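Local coordinates for protein glycine cleavage system transcriptional repressor, putative (Vibrio cholerae, PDB 1U8S) that probably acts as a transcriptional repressor of the glycine cleavage system, built from two ACT-type domains and paired with a second subunit in a domain-swapped assembly, at residues T64-L69 / T77-T82; N21-L26 / F46-L51; T111-Q116 / M156-E161; L104-K109 / T167-Q172. One frame throughout, in Å; residues are numbered along the deposited sequence.

Interaction 1. Residues T64-L69 / T77-T82; sequences TTLPLL and TMMKRT
Leu66 lays its CD2 methyl along the thioether of Met79, with CD2 3.6 Å from SD and 3.8 Å from CG of the methionine. The two side chains run past each other in opposite directions, so they meet along their flanks. Met79 is bent at its last torsion (chi3 -74°), which turns CE back toward the helix, where it lies 4.4 Å from CG of Pro67. Thr77 covers the neighbouring patch with both of its branches. Its methyl CG2 sits 4.1 Å from the carbonyl O of Leu66 and 4.2 Å from Leu66 CG, while OG1 faces Pro67, 4.1 Å from CA. No hydrogen bond crosses between the segments, and the hydroxyl merely abuts the proline. Helix 56-71 is kinked at Pro67, whose nitrogen carries no hydrogen to bond back to the preceding turn. In the ACT-type beta-alpha-beta-beta-alpha-beta fold this is the second helix lying over the strand that follows it, 76-82, the outermost strand, within this chain, of the antiparallel sheet. The axes of the two short segments run nearly antiparallel, at 164°, and approach to 8.9 Å. Thr77 and Met79 point toward the helix from alternate positions of the strand; Met78, between them, points away and packs on Met78 of the second subunit. Leu66 also rests on Ile9 of the adjoining strand 5-14, and Met79 touches Glu63 one turn back in the helix. Farther along the strand, Lys80 NZ forms a salt bridge with Glu45 of the second subunit.

Interaction 2. Residues N21-L26 / F46-L51; sequences NEVVRL and FTLLML
Val23 divides its two methyls between a pair of strand residues. CG1 comes to 3.6 Å from CD2 of Leu48, the two side chains sliding past each other in opposite directions, whereas CG2 reaches the ring of Phe46 obliquely, 4.4 Å from CE2. The split follows from the valine rotamer (chi1 179°), in which CG1 extends away from the backbone N and CG2 lies beside it. One residue on, Val24 receives Met50: its CG1 stands 4.1 Å from CE of Met50, and the two side chains cross at about a right angle. Met50 runs straight out from the strand as far as its sulfur and then bends (chi3 -87°), which places the terminal methyl at the helix surface. Phe46, Leu48 and Met50, every second residue, thus all point toward helix 19-28. The axes of the two segments pass 11.5 Å apart at a shallow crossing angle of -20°. Beyond this first shell, strand 45-54 is held on both sides: Phe46, Leu48 and Met50 share backbone hydrogen bonds with Gly13, Ala11 and Ile9 of strand 5-14, while Thr47 and Leu49 bond to Ala40 and Arg38 of strand 33-42. Leu49, on the other face of the sheet, packs on Leu49 of the second subunit. The helix also has a partner beyond its own domain, since Val24 touches Leu124 of that subunit. All five touching residues are buried and purely apolar, without a hydrogen bond across the segments, so helix and sheet are fitted here through shape and exclusion of water.

Interaction 3. Residues T111-Q116 / M156-E161; sequences TQFFAQ and MQLQEE
With CG of Phe113 directed away from the backbone N (chi1 174°) and Leu158 adopting the same arrangement (chi1 176°), a ring and a branched tip are carried from two helices into the gap between them. The ring enters far end first. Its CE2 atom lies 3.8 Å from CD1 of Leu158, the methyl coming in obliquely to the ring plane. At the ring edge and in its plane stand two further groups of the opposite helix: the carbonyl O of Leu158, 3.9 Å from CZ of Phe113, and CB of Glu161, 3.9 Å from CE1. The aromatic rim therefore meets backbone as well as side chain, and there is no hydrogen bond across the segments. Helices 107-116 and 155-168 are the two helices of the second ACT-type domain, lying side by side on one face of its antiparallel sheet, and Phe113 fills the seam between them. Within its own helix Phe113 sets CD2 over the centre of the Phe114 ring, 3.7 Å above the plane. Phe162 and Leu165, farther along helix 155-168, also pack on Phe113, while Leu158 in turn reaches Ile119 and Phe177, the latter on strand 172-179. Glu161 contributes its CB to the ring, but its carboxylate goes to Arg117: OE1 forms a salt bridge with NE. That same guanidinium donates through NH1 to the carbonyl O of Phe113, linking the backbone of the aromatic residue to the acid of helix 155-168.

Interaction 4. Residues L104-K109 / T167-Q172; sequences LGLTEK and TALDVQ
Leu169 and Leu106 give the most surface to this contact, with Lys109 next. Leu169 points toward 104-109 and meets Lys109 along its aliphatic part: the leucine CD1 lies 3.9 Å from CB of Lys109, and its CD2 4.0 Å from CD of the lysine. The lysine chain bends at its second torsion (chi2 -99°), which folds its methylenes across the leucine tip, the two side chains meeting at a slant. Leu169 CD1 also reaches CD1 of Leu106, at 4.2 Å. Leu106 approaches with the end of its side chain, and both its methyls face Val171; CD1 is 4.1 Å from CG1 of the valine as the two side chains slide by each other in opposite directions. Leu106 and Val171 each pack on Ser100 of strand 92-100 as well, and Leu106 continues to Ile143 on the next strand, so the inner side of the contact rests on the sheet. Lys109, by contrast, is an exposed residue at the outer margin. The backbone turns sharply between the two residues contributed by 167-172. Asp170 takes a positive phi of 53° in a Schellman motif that ends helix 155-168, and its N bonds to the O of Thr167, 3.0 Å away. This reversal brings Leu169 and Val171 together against 104-109. Such a junction belongs to the ACT-type alpha/beta sandwich: the last helix stops, turns and enters the last strand, 172-179, outermost in the sheet within this chain, beside residues 104-109, which lead into the first helix of the same domain.

In the fold
The four contacts fall into two pairs, one in each ACT-type domain. Interactions 1 and 2, with centres 11 Å apart, join the two helices of the first domain to its sheet and touch each other where Leu26 meets Leu66 and Leu69. Interactions 3 and 4, centres 13 Å apart, use the same two helices of the second domain, interaction 3 nested within the chain loop that interaction 4 closes. Between domains of one chain the centres lie 33 to 39 Å apart, with no touch. Across subunits they do connect: Glu108 of interaction 4 forms a salt bridge with Arg25 of the second subunit, a residue of interaction 2 in that copy, consistent with domain swapping.

Interaction 1. Residues T64-L69 / T77-T82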
loop_
_atom_site.group_PDB
_atom_site.type_symbol
_atom_site.label_atom_id
_atom_site.label_comp_id
_atom_site.label_asym_id
_atom_site.label_seq_id
_atom_site.Cartn_x
_atom_site.Cartn_y
_atom_site.Cartn_z
ATOM N N THR B 64 20.042 8.111 7.389
ATOM C CA THR B 64 20.398 8.722 8.657
ATOM C C THR B 64 19.298 9.615 9.198
ATOM O O THR B 64 18.816 9.403 10.311
ATOM C CB THR B 64 21.675 9.562 8.554
ATOM O OG1 THR B 64 22.755 8.750 8.077
ATOM C CG2 THR B 64 22.035 10.123 9.925
ATOM N N THR B 65 18.895 10.608 8.410
ATOM C CA THR B 65 17.868 11.562 8.834
ATOM C C THR B 65 16.462 11.017 9.128
ATOM O O THR B 65 15.784 11.519 10.025
ATOM C CB THR B 65 17.740 12.699 7.809
ATOM O OG1 THR B 65 17.368 12.161 6.536
ATOM C CG2 THR B 65 19.060 13.428 7.671
ATOM N N LEU B 66 16.031 9.998 8.386
ATOM C CA LEU B 66 14.698 9.419 8.560
ATOM C C LEU B 66 14.371 8.953 9.980
ATOM O O LEU B 66 13.307 9.260 10.508
ATOM C CB LEU B 66 14.497 8.247 7.587
ATOM C CG LEU B 66 13.069 7.715 7.391
ATOM C CD1 LEU B 66 12.218 8.791 6.737
ATOM C CD2 LEU B 66 13.088 6.466 6.521
ATOM N N PRO B 67 15.275 8.200 10.619
ATOM C CA PRO B 67 14.947 7.759 11.979
ATOM C C PRO B 67 14.690 8.927 12.940
ATOM O O PRO B 67 13.860 8.821 13.844
ATOM C CB PRO B 67 16.171 6.932 12.377
ATOM C CG PRO B 67 16.690 6.416 11.054
ATOM C CD PRO B 67 16.559 7.634 10.171
ATOM N N LEU B 68 15.402 10.036 12.749
ATOM C CA LEU B 68 15.236 11.202 13.614
ATOM C C LEU B 68 13.835 11.767 13.485
ATOM O O LEU B 68 13.217 12.151 14.476
ATOM C CB LEU B 68 16.249 12.288 13.262
ATOM C CG LEU B 68 17.712 11.880 13.402
ATOM C CD1 LEU B 68 18.608 13.076 13.105
ATOM C CD2 LEU B 68 17.957 11.355 14.809
ATOM N N LEU B 69 13.349 11.826 12.250
ATOM C CA LEU B 69 12.011 12.329 11.974
ATOM C C LEU B 69 11.035 11.479 12.781
ATOM O O LEU B 69 10.059 11.981 13.341
ATOM C CB LEU B 69 11.707 12.192 10.483
ATOM C CG LEU B 69 10.510 12.949 9.906
ATOM C CD1 LEU B 69 10.770 14.449 9.983
ATOM C CD2 LEU B 69 10.290 12.530 8.456
ATOM N N THR B 77 10.026 3.689 12.018
ATOM C CA THR B 77 10.583 3.422 10.698
ATOM C C THR B 77 11.281 2.080 10.540
ATOM O O THR B 77 11.651 1.421 11.510
ATOM C CB THR B 77 11.563 4.510 10.284
ATOM O OG1 THR B 77 12.738 4.428 11.101
ATOM C CG2 THR B 77 10.919 5.874 10.446
ATOM N N MET B 78 11.462 1.697 9.285
ATOM C CA MET B 78 12.089 0.442 8.933
ATOM C C MET B 78 12.563 0.628 7.494
ATOM O O MET B 78 11.777 1.016 6.636
ATOM C CB MET B 78 11.037 -0.665 9.032
ATOM C CG MET B 78 11.561 -2.078 9.050
ATOM S SD MET B 78 10.279 -3.223 9.663
ATOM C CE MET B 78 9.279 -3.493 8.155
ATOM N N MET B 79 13.844 0.380 7.234
ATOM C CA MET B 79 14.386 0.531 5.883
ATOM C C MET B 79 15.184 -0.697 5.452
ATOM O O MET B 79 15.544 -1.535 6.274
ATOM C CB MET B 79 15.312 1.737 5.800
ATOM C CG MET B 79 14.764 3.004 6.398
ATOM S SD MET B 79 16.008 4.291 6.311
ATOM C CE MET B 79 17.170 3.743 7.621
ATOM N N LYS B 80 15.461 -0.787 4.156
ATOM C CA LYS B 80 16.230 -1.894 3.619
ATOM C C LYS B 80 16.640 -1.651 2.180
ATOM O O LYS B 80 15.795 -1.497 1.300
ATOM C CB LYS B 80 15.445 -3.207 3.697
ATOM C CG LYS B 80 16.160 -4.352 2.992
ATOM C CD LYS B 80 15.464 -5.682 3.163
ATOM C CE LYS B 80 16.262 -6.780 2.482
ATOM N NZ LYS B 80 15.709 -8.128 2.756
ATOM N N ARG B 81 17.942 -1.619 1.937
ATOM C CA ARG B 81 18.424 -1.421 0.586
ATOM C C ARG B 81 17.955 -2.632 -0.223
ATOM O O ARG B 81 17.638 -3.682 0.340
ATOM C CB ARG B 81 19.950 -1.310 0.588
ATOM C CG ARG B 81 20.479 -0.230 1.537
ATOM C CD ARG B 81 22.008 -0.269 1.657
ATOM N NE ARG B 81 22.683 0.557 0.657
ATOM C CZ ARG B 81 23.112 1.797 0.880
ATOM N NH1 ARG B 81 22.946 2.361 2.073
ATOM N NH2 ARG B 81 23.698 2.480 -0.095
ATOM N N THR B 82 17.893 -2.477 -1.541
ATOM C CA THR B 82 17.450 -3.556 -2.412
ATOM C C THR B 82 17.872 -3.287 -3.859
ATOM O O THR B 82 18.229 -2.166 -4.209
ATOM C CB THR B 82 15.912 -3.717 -2.327
ATOM O OG1 THR B 82 15.494 -4.835 -3.114
ATOM C CG2 THR B 82 15.213 -2.462 -2.828
#

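Interaction 2. Residues N21-L26 / F46-L51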
loop_
_atom_site.group_PDB
_atom_site.type_symbol
_atom_site.label_atom_id
_atom_site.label_comp_id
_atom_site.label_asym_id
_atom_site.label_seq_id
_atom_site.Cartn_x
_atom_site.Cartn_y
_atom_site.Cartn_z
ATOM N N ASN B 21 3.860 14.890 4.732
ATOM C CA ASN B 21 4.586 15.981 4.091
ATOM C C ASN B 21 6.069 15.828 4.385
ATOM O O ASN B 21 6.892 15.742 3.479
ATOM C CB ASN B 21 4.122 17.338 4.628
ATOM C CG ASN B 21 2.991 17.936 3.816
ATOM O OD1 ASN B 21 2.115 18.616 4.358
ATOM N ND2 ASN B 21 3.012 17.706 2.506
ATOM N N GLU B 22 6.394 15.787 5.669
ATOM C CA GLU B 22 7.772 15.667 6.118
ATOM C C GLU B 22 8.469 14.453 5.530
ATOM O O GLU B 22 9.651 14.515 5.189
ATOM C CB GLU B 22 7.802 15.603 7.644
ATOM C CG GLU B 22 7.071 16.765 8.298
ATOM C CD GLU B 22 6.669 16.476 9.732
ATOM O OE1 GLU B 22 5.887 17.270 10.300
ATOM O OE2 GLU B 22 7.138 15.460 10.290
ATOM N N VAL B 23 7.741 13.350 5.403
ATOM C CA VAL B 23 8.330 12.139 4.854
ATOM C C VAL B 23 8.808 12.336 3.426
ATOM O O VAL B 23 9.977 12.101 3.123
ATOM C CB VAL B 23 7.348 10.971 4.892
ATOM C CG1 VAL B 23 7.999 9.735 4.299
ATOM C CG2 VAL B 23 6.930 10.702 6.328
ATOM N N VAL B 24 7.920 12.769 2.541
ATOM C CA VAL B 24 8.322 12.978 1.152
ATOM C C VAL B 24 9.244 14.184 1.077
ATOM O O VAL B 24 10.045 14.320 0.152
ATOM C CB VAL B 24 7.105 13.227 0.218
ATOM C CG1 VAL B 24 6.086 12.119 0.385
ATOM C CG2 VAL B 24 6.489 14.584 0.505
ATOM N N ARG B 25 9.114 15.056 2.069
ATOM C CA ARG B 25 9.909 16.272 2.151
ATOM C C ARG B 25 11.357 15.893 2.411
ATOM O O ARG B 25 12.270 16.325 1.708
ATOM C CB ARG B 25 9.369 17.152 3.285
ATOM C CG ARG B 25 10.100 18.461 3.504
ATOM C CD ARG B 25 9.419 19.284 4.597
ATOM N NE ARG B 25 10.279 20.369 5.053
ATOM C CZ ARG B 25 11.466 20.184 5.623
ATOM N NH1 ARG B 25 11.932 18.953 5.809
ATOM N NH2 ARG B 25 12.195 21.225 6.004
ATOM N N LEU B 26 11.545 15.066 3.429
ATOM C CA LEU B 26 12.862 14.602 3.824
ATOM C C LEU B 26 13.496 13.790 2.699
ATOM O O LEU B 26 14.684 13.936 2.405
ATOM C CB LEU B 26 12.735 13.758 5.098
ATOM C CG LEU B 26 13.996 13.340 5.851
ATOM C CD1 LEU B 26 13.632 13.031 7.298
ATOM C CD2 LEU B 26 14.636 12.137 5.176
ATOM N N PHE B 46 -1.100 6.300 10.260
ATOM C CA PHE B 46 -0.652 6.671 8.927
ATOM C C PHE B 46 0.340 5.560 8.573
ATOM O O PHE B 46 1.330 5.369 9.278
ATOM C CB PHE B 46 0.044 8.046 8.992
ATOM C CG PHE B 46 0.979 8.327 7.843
ATOM C CD1 PHE B 46 0.499 8.809 6.629
ATOM C CD2 PHE B 46 2.353 8.113 7.978
ATOM C CE1 PHE B 46 1.378 9.079 5.562
ATOM C CE2 PHE B 46 3.238 8.377 6.919
ATOM C CZ PHE B 46 2.744 8.860 5.712
ATOM N N THR B 47 0.062 4.800 7.518
ATOM C CA THR B 47 0.971 3.724 7.125
ATOM C C THR B 47 1.483 3.977 5.720
ATOM O O THR B 47 0.705 4.303 4.812
ATOM C CB THR B 47 0.297 2.318 7.185
ATOM O OG1 THR B 47 -0.786 2.261 6.258
ATOM C CG2 THR B 47 -0.243 2.046 8.567
ATOM N N LEU B 48 2.789 3.798 5.545
ATOM C CA LEU B 48 3.449 4.042 4.268
ATOM C C LEU B 48 4.483 3.002 3.793
ATOM O O LEU B 48 5.374 2.601 4.544
ATOM C CB LEU B 48 4.130 5.400 4.346
ATOM C CG LEU B 48 5.160 5.706 3.280
ATOM C CD1 LEU B 48 4.468 6.339 2.107
ATOM C CD2 LEU B 48 6.200 6.657 3.843
ATOM N N LEU B 49 4.350 2.574 2.537
ATOM C CA LEU B 49 5.314 1.660 1.925
ATOM C C LEU B 49 5.966 2.549 0.899
ATOM O O LEU B 49 5.264 3.254 0.187
ATOM C CB LEU B 49 4.630 0.501 1.204
ATOM C CG LEU B 49 3.910 -0.481 2.118
ATOM C CD1 LEU B 49 3.405 -1.677 1.308
ATOM C CD2 LEU B 49 4.873 -0.921 3.242
ATOM N N MET B 50 7.289 2.545 0.816
ATOM C CA MET B 50 7.918 3.409 -0.171
ATOM C C MET B 50 9.242 2.875 -0.690
ATOM O O MET B 50 9.978 2.204 0.026
ATOM C CB MET B 50 8.102 4.817 0.402
ATOM C CG MET B 50 8.569 5.845 -0.604
ATOM S SD MET B 50 8.785 7.492 0.136
ATOM C CE MET B 50 7.115 8.178 -0.017
ATOM N N LEU B 51 9.517 3.175 -1.954
ATOM C CA LEU B 51 10.738 2.759 -2.638
ATOM C C LEU B 51 11.384 3.987 -3.258
ATOM O O LEU B 51 10.809 4.627 -4.130
ATOM C CB LEU B 51 10.409 1.748 -3.741
ATOM C CG LEU B 51 11.581 1.455 -4.676
ATOM C CD1 LEU B 51 12.706 0.853 -3.858
ATOM C CD2 LEU B 51 11.153 0.529 -5.804
#

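Interaction 3. Residues T111-Q116 / M156-E161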
loop_
_atom_site.group_PDB
_atom_site.type_symbol
_atom_site.label_atom_id
_atom_site.label_comp_id
_atom_site.label_asym_id
_atom_site.label_seq_id
_atom_site.Cartn_x
_atom_site.Cartn_y
_atom_site.Cartn_z
ATOM N N THR B 111 -4.396 -16.892 -2.111
ATOM C CA THR B 111 -3.178 -16.150 -2.363
ATOM C C THR B 111 -2.312 -17.074 -3.202
ATOM O O THR B 111 -1.649 -16.640 -4.140
ATOM C CB THR B 111 -2.434 -15.747 -1.050
ATOM O OG1 THR B 111 -2.059 -16.913 -0.310
ATOM C CG2 THR B 111 -3.322 -14.863 -0.191
ATOM N N GLN B 112 -2.336 -18.364 -2.882
ATOM C CA GLN B 112 -1.554 -19.337 -3.641
ATOM C C GLN B 112 -2.018 -19.343 -5.103
ATOM O O GLN B 112 -1.214 -19.501 -6.026
ATOM C CB GLN B 112 -1.714 -20.729 -3.024
ATOM C CG GLN B 112 -0.835 -21.826 -3.618
ATOM C CD GLN B 112 0.670 -21.607 -3.402
ATOM O OE1 GLN B 112 1.428 -22.576 -3.233
ATOM N NE2 GLN B 112 1.112 -20.342 -3.423
ATOM N N PHE B 113 -3.319 -19.165 -5.310
ATOM C CA PHE B 113 -3.889 -19.135 -6.653
ATOM C C PHE B 113 -3.182 -18.082 -7.499
ATOM O O PHE B 113 -2.919 -18.302 -8.685
ATOM C CB PHE B 113 -5.378 -18.800 -6.577
ATOM C CG PHE B 113 -6.030 -18.591 -7.920
ATOM C CD1 PHE B 113 -6.338 -19.675 -8.737
ATOM C CD2 PHE B 113 -6.341 -17.308 -8.361
ATOM C CE1 PHE B 113 -6.945 -19.491 -9.968
ATOM C CE2 PHE B 113 -6.953 -17.102 -9.597
ATOM C CZ PHE B 113 -7.257 -18.198 -10.403
ATOM N N PHE B 114 -2.889 -16.935 -6.896
ATOM C CA PHE B 114 -2.216 -15.865 -7.616
ATOM C C PHE B 114 -0.723 -16.090 -7.703
ATOM O O PHE B 114 -0.090 -15.688 -8.674
ATOM C CB PHE B 114 -2.524 -14.521 -6.964
ATOM C CG PHE B 114 -3.954 -14.117 -7.112
ATOM C CD1 PHE B 114 -4.486 -13.880 -8.376
ATOM C CD2 PHE B 114 -4.790 -14.048 -6.007
ATOM C CE1 PHE B 114 -5.837 -13.588 -8.539
ATOM C CE2 PHE B 114 -6.146 -13.755 -6.156
ATOM C CZ PHE B 114 -6.673 -13.526 -7.421
ATOM N N ALA B 115 -0.147 -16.730 -6.696
ATOM C CA ALA B 115 1.281 -16.995 -6.747
ATOM C C ALA B 115 1.551 -18.002 -7.867
ATOM O O ALA B 115 2.444 -17.791 -8.689
ATOM C CB ALA B 115 1.776 -17.535 -5.423
ATOM N N GLN B 116 0.775 -19.082 -7.913
ATOM C CA GLN B 116 0.951 -20.102 -8.947
ATOM C C GLN B 116 0.924 -19.471 -10.338
ATOM O O GLN B 116 1.560 -19.957 -11.268
ATOM C CB GLN B 116 -0.155 -21.154 -8.844
ATOM C CG GLN B 116 -0.085 -21.990 -7.588
ATOM C CD GLN B 116 -1.358 -22.768 -7.324
ATOM O OE1 GLN B 116 -2.458 -22.207 -7.343
ATOM N NE2 GLN B 116 -1.219 -24.062 -7.060
ATOM N N MET B 156 -10.181 -14.225 -19.684
ATOM C CA MET B 156 -11.247 -15.219 -19.683
ATOM C C MET B 156 -10.718 -16.503 -19.044
ATOM O O MET B 156 -11.443 -17.229 -18.363
ATOM C CB MET B 156 -11.716 -15.494 -21.112
ATOM C CG MET B 156 -12.927 -16.421 -21.206
ATOM S SD MET B 156 -14.472 -15.741 -20.480
ATOM C CE MET B 156 -14.483 -16.523 -18.845
ATOM N N GLN B 157 -9.436 -16.768 -19.259
ATOM C CA GLN B 157 -8.801 -17.950 -18.702
ATOM C C GLN B 157 -8.558 -17.823 -17.191
ATOM O O GLN B 157 -8.685 -18.803 -16.454
ATOM C CB GLN B 157 -7.478 -18.206 -19.416
ATOM C CG GLN B 157 -6.791 -19.463 -18.960
ATOM C CD GLN B 157 -5.476 -19.671 -19.655
ATOM O OE1 GLN B 157 -5.424 -19.757 -20.883
ATOM N NE2 GLN B 157 -4.395 -19.753 -18.875
ATOM N N LEU B 158 -8.194 -16.626 -16.735
ATOM C CA LEU B 158 -7.964 -16.405 -15.316
ATOM C C LEU B 158 -9.292 -16.595 -14.597
ATOM O O LEU B 158 -9.355 -17.203 -13.520
ATOM C CB LEU B 158 -7.441 -14.985 -15.072
ATOM C CG LEU B 158 -7.221 -14.528 -13.620
ATOM C CD1 LEU B 158 -6.195 -15.406 -12.923
ATOM C CD2 LEU B 158 -6.758 -13.087 -13.627
ATOM N N GLN B 159 -10.358 -16.091 -15.209
ATOM C CA GLN B 159 -11.675 -16.195 -14.618
ATOM C C GLN B 159 -12.172 -17.628 -14.536
ATOM O O GLN B 159 -12.854 -18.007 -13.590
ATOM C CB GLN B 159 -12.656 -15.350 -15.403
ATOM C CG GLN B 159 -14.081 -15.460 -14.931
ATOM C CD GLN B 159 -14.906 -14.319 -15.454
ATOM O OE1 GLN B 159 -14.839 -13.209 -14.929
ATOM N NE2 GLN B 159 -15.672 -14.570 -16.513
ATOM N N GLU B 160 -11.840 -18.429 -15.535
ATOM C CA GLU B 160 -12.267 -19.814 -15.526
ATOM C C GLU B 160 -11.521 -20.575 -14.439
ATOM O O GLU B 160 -12.125 -21.302 -13.660
ATOM C CB GLU B 160 -12.052 -20.441 -16.911
ATOM C CG GLU B 160 -13.222 -20.172 -17.864
ATOM C CD GLU B 160 -12.940 -20.556 -19.307
ATOM O OE1 GLU B 160 -13.912 -20.679 -20.086
ATOM O OE2 GLU B 160 -11.751 -20.721 -19.668
ATOM N N GLU B 161 -10.211 -20.393 -14.366
ATOM C CA GLU B 161 -9.426 -21.071 -13.345
ATOM C C GLU B 161 -9.887 -20.662 -11.943
ATOM O O GLU B 161 -9.903 -21.480 -11.023
ATOM C CB GLU B 161 -7.944 -20.758 -13.548
ATOM C CG GLU B 161 -7.505 -20.986 -14.987
ATOM C CD GLU B 161 -6.010 -20.915 -15.171
ATOM O OE1 GLU B 161 -5.382 -20.032 -14.546
ATOM O OE2 GLU B 161 -5.471 -21.729 -15.953
#

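Interaction 4. Residues L104-K109 / T167-Q172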
loop_
_atom_site.group_PDB
_atom_site.type_symbol
_atom_site.label_atom_id
_atom_site.label_comp_id
_atom_site.label_asym_id
_atom_site.label_seq_id
_atom_site.Cartn_x
_atom_site.Cartn_y
_atom_site.Cartn_z
ATOM N N LEU B 104 -11.228 -22.131 7.715
ATOM C CA LEU B 104 -10.057 -23.000 7.806
ATOM C C LEU B 104 -9.112 -23.041 6.589
ATOM O O LEU B 104 -9.411 -23.669 5.573
ATOM C CB LEU B 104 -10.516 -24.423 8.140
ATOM C CG LEU B 104 -9.502 -25.392 8.757
ATOM C CD1 LEU B 104 -9.025 -24.853 10.105
ATOM C CD2 LEU B 104 -10.151 -26.765 8.928
ATOM N N GLY B 105 -7.971 -22.365 6.718
ATOM C CA GLY B 105 -6.951 -22.338 5.676
ATOM C C GLY B 105 -7.367 -21.951 4.273
ATOM O O GLY B 105 -6.666 -22.257 3.310
ATOM N N LEU B 106 -8.492 -21.254 4.169
ATOM C CA LEU B 106 -9.052 -20.818 2.898
ATOM C C LEU B 106 -8.340 -19.635 2.234
ATOM O O LEU B 106 -8.099 -19.652 1.019
ATOM C CB LEU B 106 -10.525 -20.465 3.100
ATOM C CG LEU B 106 -11.376 -20.279 1.847
ATOM C CD1 LEU B 106 -11.547 -21.628 1.162
ATOM C CD2 LEU B 106 -12.726 -19.689 2.230
ATOM N N THR B 107 -8.013 -18.608 3.014
ATOM C CA THR B 107 -7.360 -17.434 2.455
ATOM C C THR B 107 -6.065 -17.756 1.719
ATOM O O THR B 107 -5.856 -17.284 0.605
ATOM C CB THR B 107 -7.063 -16.361 3.533
ATOM O OG1 THR B 107 -8.289 -15.922 4.130
ATOM C CG2 THR B 107 -6.376 -15.152 2.899
ATOM N N GLU B 108 -5.195 -18.561 2.323
ATOM C CA GLU B 108 -3.920 -18.896 1.689
ATOM C C GLU B 108 -4.077 -19.729 0.415
ATOM O O GLU B 108 -3.142 -19.851 -0.379
ATOM C CB GLU B 108 -3.000 -19.607 2.686
ATOM C CG GLU B 108 -3.673 -20.721 3.452
ATOM C CD GLU B 108 -3.959 -20.350 4.899
ATOM O OE1 GLU B 108 -4.637 -19.320 5.132
ATOM O OE2 GLU B 108 -3.505 -21.097 5.799
ATOM N N LYS B 109 -5.263 -20.300 0.227
ATOM C CA LYS B 109 -5.565 -21.081 -0.973
ATOM C C LYS B 109 -5.679 -20.079 -2.117
ATOM O O LYS B 109 -5.203 -20.309 -3.225
ATOM C CB LYS B 109 -6.899 -21.814 -0.800
ATOM C CG LYS B 109 -6.839 -22.994 0.154
ATOM C CD LYS B 109 -6.707 -24.306 -0.608
ATOM C CE LYS B 109 -6.233 -25.422 0.295
ATOM N NZ LYS B 109 -6.910 -25.321 1.610
ATOM N N THR B 167 -15.163 -23.815 -7.317
ATOM C CA THR B 167 -15.995 -25.013 -7.327
ATOM C C THR B 167 -15.323 -26.065 -6.464
ATOM O O THR B 167 -15.961 -26.695 -5.621
ATOM C CB THR B 167 -16.172 -25.610 -8.746
ATOM O OG1 THR B 167 -16.917 -24.700 -9.546
ATOM C CG2 THR B 167 -16.921 -26.933 -8.686
ATOM N N ALA B 168 -14.032 -26.250 -6.691
ATOM C CA ALA B 168 -13.239 -27.215 -5.937
ATOM C C ALA B 168 -13.303 -27.025 -4.424
ATOM O O ALA B 168 -13.371 -28.000 -3.676
ATOM C CB ALA B 168 -11.788 -27.147 -6.388
ATOM N N LEU B 169 -13.279 -25.775 -3.973
ATOM C CA LEU B 169 -13.307 -25.494 -2.541
ATOM C C LEU B 169 -14.717 -25.214 -2.028
ATOM O O LEU B 169 -14.902 -24.872 -0.856
ATOM C CB LEU B 169 -12.383 -24.314 -2.220
ATOM C CG LEU B 169 -10.925 -24.477 -2.665
ATOM C CD1 LEU B 169 -10.180 -23.167 -2.527
ATOM C CD2 LEU B 169 -10.270 -25.575 -1.848
ATOM N N ASP B 170 -15.699 -25.365 -2.917
ATOM C CA ASP B 170 -17.102 -25.172 -2.580
ATOM C C ASP B 170 -17.441 -23.841 -1.914
ATOM O O ASP B 170 -18.117 -23.818 -0.879
ATOM C CB ASP B 170 -17.566 -26.312 -1.678
ATOM C CG ASP B 170 -19.037 -26.230 -1.348
ATOM O OD1 ASP B 170 -19.835 -25.994 -2.278
ATOM O OD2 ASP B 170 -19.389 -26.415 -0.163
ATOM N N VAL B 171 -16.981 -22.736 -2.495
ATOM C CA VAL B 171 -17.265 -21.409 -1.941
ATOM C C VAL B 171 -17.799 -20.496 -3.037
ATOM O O VAL B 171 -17.667 -20.796 -4.228
ATOM C CB VAL B 171 -15.999 -20.741 -1.353
ATOM C CG1 VAL B 171 -15.350 -21.648 -0.346
ATOM C CG2 VAL B 171 -15.014 -20.404 -2.472
ATOM N N GLN B 172 -18.394 -19.379 -2.629
ATOM C CA GLN B 172 -18.935 -18.410 -3.575
ATOM C C GLN B 172 -17.893 -17.351 -3.877
ATOM O O GLN B 172 -17.413 -16.656 -2.976
ATOM C CB GLN B 172 -20.174 -17.725 -3.005
ATOM C CG GLN B 172 -21.345 -18.647 -2.725
ATOM C CD GLN B 172 -22.538 -17.894 -2.158
ATOM O OE1 GLN B 172 -22.495 -17.390 -1.026
ATOM N NE2 GLN B 172 -23.607 -17.796 -2.952
#